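Local atomic coordinates of protein of unknown function with a Fic domain (PDB entry 3CUC), a protein that is of unknown function but carries a Fic/DOC family domain within a largely helical single chain. Residues A[181-186]-A[256-261]; A[187-192]-A[200-205]. All coordinates share one frame; numbering follows the deposited sequence.

Contact 1. Residues A[181-186]-A[256-261]; sequences LAALLH and LPFVNY
The imidazole of His-186 presents one face to Phe-258, whose CZ stands 3.5 Å above the imidazole plane and over its centre. The two rings make an edge-to-face aromatic pair, with centroids 4.7 Å apart and planes inclined at 54°, well short of a perpendicular T. Seen from the phenyl ring, the backbone O of Ala-183 lies at the edge and in the ring plane, 3.4 Å from Phe-258 CE2; no hydrogen bond crosses between the segments. In Phe-258, CG is anti to the backbone N (chi1 -177°), which sends the ring across to the face of His-186. The side chains, as distinct from the ring planes, run at about a right angle to each other.

Beside the rings, Ala-183 CB packs against Phe-258 CD2 and lies 3.9 Å from Val-259 CG2. Here the backbones come nearest, with the CA atoms of Ala-183 and Val-259 5.5 Å apart, a closeness that fits the small alanine side chain. NE2 of the imidazole is hydrogen-bonded to Tyr-229 OH of helix 226-240.

This is a buried helix-helix contact in the largely helical core around the Fic/DOC family region. The segment axes pass 9.1 Å apart at 123°, joining helix 178-192 to the first turns of helix 256-277; Leu-233 of helix 226-240 also touches Phe-258, and Val-207 of helix 199-213 touches His-186.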
loop_
_atom_site.group_PDB
_atom_site.type_symbol
_atom_site.label_atom_id
_atom_site.label_comp_id
_atom_site.label_asym_id
_atom_site.label_seq_id
_atom_site.Cartn_x
_atom_site.Cartn_y
_atom_site.Cartn_z
ATOM N N LEU A 181 -4.260 1.549 12.071
ATOM C CA LEU A 181 -2.885 1.060 12.115
ATOM C C LEU A 181 -2.274 1.089 10.718
ATOM O O LEU A 181 -1.111 1.467 10.551
ATOM C CB LEU A 181 -2.823 -0.359 12.704
ATOM C CG LEU A 181 -1.435 -1.015 12.807
ATOM C CD1 LEU A 181 -0.455 -0.138 13.565
ATOM C CD2 LEU A 181 -1.518 -2.389 13.451
ATOM N N ALA A 182 -3.068 0.694 9.722
ATOM C CA ALA A 182 -2.635 0.715 8.329
ATOM C C ALA A 182 -2.354 2.144 7.882
ATOM O O ALA A 182 -1.326 2.407 7.266
ATOM C CB ALA A 182 -3.679 0.071 7.427
ATOM N N ALA A 183 -3.259 3.063 8.204
ATOM C CA ALA A 183 -3.094 4.467 7.817
ATOM C C ALA A 183 -1.828 5.055 8.414
ATOM O O ALA A 183 -1.075 5.734 7.726
ATOM C CB ALA A 183 -4.302 5.287 8.242
ATOM N N LEU A 184 -1.592 4.777 9.692
ATOM C CA LEU A 184 -0.449 5.348 10.401
ATOM C C LEU A 184 0.864 4.710 9.960
ATOM O O LEU A 184 1.876 5.402 9.862
ATOM C CB LEU A 184 -0.635 5.221 11.917
ATOM C CG LEU A 184 0.067 6.240 12.820
ATOM C CD1 LEU A 184 -0.047 7.671 12.292
ATOM C CD2 LEU A 184 -0.520 6.152 14.219
ATOM N N LEU A 185 0.845 3.405 9.682
ATOM C CA LEU A 185 2.012 2.719 9.106
ATOM C C LEU A 185 2.400 3.316 7.748
ATOM O O LEU A 185 3.577 3.573 7.488
ATOM C CB LEU A 185 1.749 1.212 8.956
ATOM C CG LEU A 185 2.873 0.360 8.342
ATOM C CD1 LEU A 185 4.185 0.550 9.096
ATOM C CD2 LEU A 185 2.489 -1.110 8.301
ATOM N N HIS A 186 1.404 3.518 6.890
ATOM C CA HIS A 186 1.602 4.140 5.582
ATOM C C HIS A 186 2.218 5.521 5.743
ATOM O O HIS A 186 3.223 5.850 5.104
ATOM C CB HIS A 186 0.256 4.251 4.861
ATOM C CG HIS A 186 0.320 4.937 3.530
ATOM N ND1 HIS A 186 0.781 6.225 3.372
ATOM C CD2 HIS A 186 -0.057 4.519 2.299
ATOM C CE1 HIS A 186 0.706 6.563 2.098
ATOM N NE2 HIS A 186 0.197 5.547 1.425
ATOM N N LEU A 256 -5.826 12.136 10.812
ATOM C CA LEU A 256 -7.247 11.791 10.745
ATOM C C LEU A 256 -7.870 11.900 9.335
ATOM O O LEU A 256 -8.641 11.023 8.942
ATOM C CB LEU A 256 -8.028 12.631 11.757
ATOM C CG LEU A 256 -9.409 12.131 12.182
ATOM C CD1 LEU A 256 -9.577 12.255 13.697
ATOM C CD2 LEU A 256 -10.509 12.890 11.437
ATOM N N PRO A 257 -7.532 12.954 8.561
ATOM C CA PRO A 257 -8.072 13.009 7.189
ATOM C C PRO A 257 -7.653 11.816 6.306
ATOM O O PRO A 257 -8.432 11.376 5.453
ATOM C CB PRO A 257 -7.512 14.326 6.629
ATOM C CG PRO A 257 -7.028 15.098 7.802
ATOM C CD PRO A 257 -6.678 14.115 8.867
ATOM N N PHE A 258 -6.441 11.303 6.515
ATOM C CA PHE A 258 -5.954 10.146 5.764
ATOM C C PHE A 258 -6.560 8.848 6.285
ATOM O O PHE A 258 -6.753 7.903 5.516
ATOM C CB PHE A 258 -4.420 10.070 5.801
ATOM C CG PHE A 258 -3.843 8.937 4.985
ATOM C CD1 PHE A 258 -4.077 8.855 3.619
ATOM C CD2 PHE A 258 -3.062 7.954 5.585
ATOM C CE1 PHE A 258 -3.555 7.814 2.869
ATOM C CE2 PHE A 258 -2.534 6.909 4.837
ATOM C CZ PHE A 258 -2.781 6.839 3.478
ATOM N N VAL A 259 -6.849 8.787 7.586
ATOM C CA VAL A 259 -7.562 7.635 8.143
ATOM C C VAL A 259 -8.937 7.556 7.486
ATOM O O VAL A 259 -9.359 6.485 7.050
ATOM C CB VAL A 259 -7.711 7.696 9.688
ATOM C CG1 VAL A 259 -8.413 6.448 10.200
ATOM C CG2 VAL A 259 -6.350 7.841 10.362
ATOM N N ASN A 260 -9.617 8.699 7.390
ATOM C CA ASN A 260 -10.917 8.746 6.730
ATOM C C ASN A 260 -10.806 8.325 5.270
ATOM O O ASN A 260 -11.656 7.577 4.777
ATOM C CB ASN A 260 -11.550 10.138 6.835
ATOM C CG ASN A 260 -11.985 10.484 8.257
ATOM O OD1 ASN A 260 -12.215 9.604 9.086
ATOM N ND2 ASN A 260 -12.103 11.777 8.539
ATOM N N TYR A 261 -9.753 8.780 4.591
ATOM C CA TYR A 261 -9.555 8.439 3.185
ATOM C C TYR A 261 -9.469 6.927 2.952
ATOM O O TYR A 261 -10.153 6.387 2.088
ATOM C CB TYR A 261 -8.302 9.119 2.634
ATOM C CG TYR A 261 -8.133 8.914 1.141
ATOM C CD1 TYR A 261 -9.134 9.301 0.254
ATOM C CD2 TYR A 261 -6.985 8.317 0.619
ATOM C CE1 TYR A 261 -8.999 9.108 -1.112
ATOM C CE2 TYR A 261 -6.841 8.123 -0.753
ATOM C CZ TYR A 261 -7.850 8.520 -1.610
ATOM O OH TYR A 261 -7.711 8.323 -2.961
#

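Contact 2. Residues A[187-192]-A[200-205]; sequences YRYIRI and GRIARL
Tyr-189 and Ile-190 meet Gly-200, Ile-202 and Ala-203 across a pair of helices joined through the Fic signature HPFx(D/E)GN(G/K)R, whose last residues, Gly-200 and Arg-201, open segment 200-205. The segment axes run nearly antiparallel (165°) at a closest approach of 9.3 Å. The contact between the two segments is apolar, with no hydrogen bond between them.

Among the aromatic contacts, the outer part of the Tyr-189 ring reaches Ile-202: CZ lies 3.4 Å from Ile-202 CG2, with the two side chains crossing obliquely. The tyrosine CG is anti to its backbone N (chi1 174°), which carries the ring out toward helix 199-213. Its inner carbon CD2 packs against Ala-203 CB. Ile-202 also touches Ile-100 and Leu-103 of helix 97-107.

Aliphatic packing is the work of Ile-190, whose CD1 sits 3.8 Å from Ala-203 CB and 4.0 Å from Gly-200 CA, against bare backbone at the glycine.

Polar interactions lie within the segments or beyond them. Arg-204 forms a salt bridge with Glu-44 and a hydrogen bond to Tyr-229. Tyr-187 OH is hydrogen-bonded to Asp-237 OD1. One turn along helix 178-192, Arg-191 NH1 also donates to Tyr-187 OH at 3.0 Å, with the oxygen only 3° out of the guanidinium plane.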
loop_
_atom_site.group_PDB
_atom_site.type_symbol
_atom_site.label_atom_id
_atom_site.label_comp_id
_atom_site.label_asym_id
_atom_site.label_seq_id
_atom_site.Cartn_x
_atom_site.Cartn_y
_atom_site.Cartn_z
ATOM N N TYR A 187 1.617 6.325 6.612
ATOM C CA TYR A 187 2.026 7.718 6.758
ATOM C C TYR A 187 3.448 7.855 7.276
ATOM O O TYR A 187 4.263 8.550 6.677
ATOM C CB TYR A 187 1.081 8.483 7.680
ATOM C CG TYR A 187 1.410 9.952 7.694
ATOM C CD1 TYR A 187 0.997 10.782 6.655
ATOM C CD2 TYR A 187 2.172 10.504 8.718
ATOM C CE1 TYR A 187 1.311 12.127 6.646
ATOM C CE2 TYR A 187 2.495 11.847 8.721
ATOM C CZ TYR A 187 2.065 12.659 7.683
ATOM O OH TYR A 187 2.382 14.004 7.690
ATOM N N ARG A 188 3.735 7.193 8.389
ATOM C CA ARG A 188 5.070 7.234 8.976
ATOM C C ARG A 188 6.126 6.718 8.005
ATOM O O ARG A 188 7.173 7.348 7.837
ATOM C CB ARG A 188 5.106 6.448 10.284
ATOM C CG ARG A 188 4.304 7.115 11.381
ATOM C CD ARG A 188 4.389 6.352 12.682
ATOM N NE ARG A 188 3.959 7.171 13.812
ATOM C CZ ARG A 188 4.114 6.838 15.090
ATOM N NH1 ARG A 188 4.701 5.699 15.434
ATOM N NH2 ARG A 188 3.683 7.656 16.037
ATOM N N TYR A 189 5.843 5.589 7.353
ATOM C CA TYR A 189 6.751 5.042 6.344
ATOM C C TYR A 189 7.011 6.046 5.221
ATOM O O TYR A 189 8.168 6.315 4.875
ATOM C CB TYR A 189 6.218 3.738 5.739
ATOM C CG TYR A 189 7.083 3.244 4.597
ATOM C CD1 TYR A 189 8.203 2.453 4.841
ATOM C CD2 TYR A 189 6.801 3.600 3.279
ATOM C CE1 TYR A 189 9.010 2.018 3.805
ATOM C CE2 TYR A 189 7.599 3.171 2.239
ATOM C CZ TYR A 189 8.702 2.385 2.505
ATOM O OH TYR A 189 9.490 1.960 1.465
ATOM N N ILE A 190 5.937 6.599 4.659
ATOM C CA ILE A 190 6.064 7.523 3.534
ATOM C C ILE A 190 6.841 8.789 3.937
ATOM O O ILE A 190 7.521 9.395 3.106
ATOM C CB ILE A 190 4.677 7.887 2.924
ATOM C CG1 ILE A 190 4.817 8.236 1.439
ATOM C CG2 ILE A 190 4.011 9.029 3.690
ATOM C CD1 ILE A 190 5.092 7.024 0.546
ATOM N N ARG A 191 6.754 9.172 5.212
ATOM C CA ARG A 191 7.499 10.331 5.725
ATOM C C ARG A 191 8.978 10.033 5.931
ATOM O O ARG A 191 9.810 10.914 5.761
ATOM C CB ARG A 191 6.890 10.847 7.033
ATOM C CG ARG A 191 5.561 11.592 6.876
ATOM C CD ARG A 191 5.700 12.865 6.053
ATOM N NE ARG A 191 6.683 13.785 6.623
ATOM C CZ ARG A 191 6.404 14.785 7.457
ATOM N NH1 ARG A 191 5.155 15.024 7.846
ATOM N NH2 ARG A 191 7.387 15.556 7.905
ATOM N N ILE A 192 9.306 8.798 6.303
ATOM C CA ILE A 192 10.705 8.355 6.357
ATOM C C ILE A 192 11.278 8.248 4.931
ATOM O O ILE A 192 12.394 8.694 4.668
ATOM C CB ILE A 192 10.854 6.992 7.079
ATOM C CG1 ILE A 192 10.402 7.084 8.540
ATOM C CG2 ILE A 192 12.301 6.517 7.040
ATOM C CD1 ILE A 192 10.281 5.726 9.218
ATOM N N GLY A 200 6.266 4.822 -2.656
ATOM C CA GLY A 200 4.825 4.919 -2.823
ATOM C C GLY A 200 4.198 3.542 -2.848
ATOM O O GLY A 200 3.215 3.279 -2.165
ATOM N N ARG A 201 4.785 2.653 -3.630
ATOM C CA ARG A 201 4.260 1.301 -3.786
ATOM C C ARG A 201 4.423 0.454 -2.537
ATOM O O ARG A 201 3.576 -0.391 -2.260
ATOM C CB ARG A 201 4.929 0.610 -4.973
ATOM C CG ARG A 201 4.382 1.070 -6.308
ATOM C CD ARG A 201 5.294 0.681 -7.437
ATOM N NE ARG A 201 6.378 1.637 -7.607
ATOM C CZ ARG A 201 7.408 1.461 -8.423
ATOM N NH1 ARG A 201 7.503 0.358 -9.151
ATOM N NH2 ARG A 201 8.352 2.396 -8.505
ATOM N N ILE A 202 5.508 0.676 -1.796
ATOM C CA ILE A 202 5.729 -0.033 -0.540
ATOM C C ILE A 202 4.676 0.405 0.467
ATOM O O ILE A 202 4.044 -0.434 1.096
ATOM C CB ILE A 202 7.135 0.210 0.050
ATOM C CG1 ILE A 202 8.223 -0.340 -0.885
ATOM C CG2 ILE A 202 7.255 -0.445 1.425
ATOM C CD1 ILE A 202 8.284 -1.852 -0.938
ATOM N N ALA A 203 4.480 1.715 0.601
ATOM C CA ALA A 203 3.457 2.249 1.501
ATOM C C ALA A 203 2.117 1.558 1.261
ATOM O O ALA A 203 1.505 1.030 2.191
ATOM C CB ALA A 203 3.314 3.751 1.330
ATOM N N ARG A 204 1.686 1.533 0.005
ATOM C CA ARG A 204 0.377 0.996 -0.333
ATOM C C ARG A 204 0.325 -0.513 -0.162
ATOM O O ARG A 204 -0.718 -1.068 0.192
ATOM C CB ARG A 204 -0.018 1.404 -1.749
ATOM C CG ARG A 204 -0.389 2.881 -1.845
ATOM C CD ARG A 204 -0.905 3.252 -3.225
ATOM N NE ARG A 204 0.167 3.189 -4.222
ATOM C CZ ARG A 204 1.076 4.142 -4.438
ATOM N NH1 ARG A 204 1.071 5.272 -3.741
ATOM N NH2 ARG A 204 1.999 3.961 -5.362
ATOM N N LEU A 205 1.453 -1.173 -0.402
ATOM C CA LEU A 205 1.573 -2.604 -0.122
ATOM C C LEU A 205 1.458 -2.879 1.377
ATOM O O LEU A 205 0.828 -3.848 1.779
ATOM C CB LEU A 205 2.892 -3.168 -0.678
ATOM C CG LEU A 205 2.890 -3.512 -2.173
ATOM C CD1 LEU A 205 4.307 -3.685 -2.689
ATOM C CD2 LEU A 205 2.065 -4.765 -2.441
#

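Following the chain from the N terminus, the first segment met in either contact lies on helix 178-192, which serves both in succession: residues 181-186 in contact 1, then 187-192 in contact 2. Contact 2 closes the shorter loop, with seven residues between its segments, when the chain turns back into helix 199-213. Contact 1 closes only after 69 intervening residues, 41 of them helical, at the start of helix 256-277, and its loop encloses contact 2 without crossing it. Their centres are about 11 Å apart, yet they touch: His-186 CD2 lies 3.6 Å from Ala-203 CB. Helix 178-192 is thus packed against both helix 199-213 and the C-terminal helix 256-277.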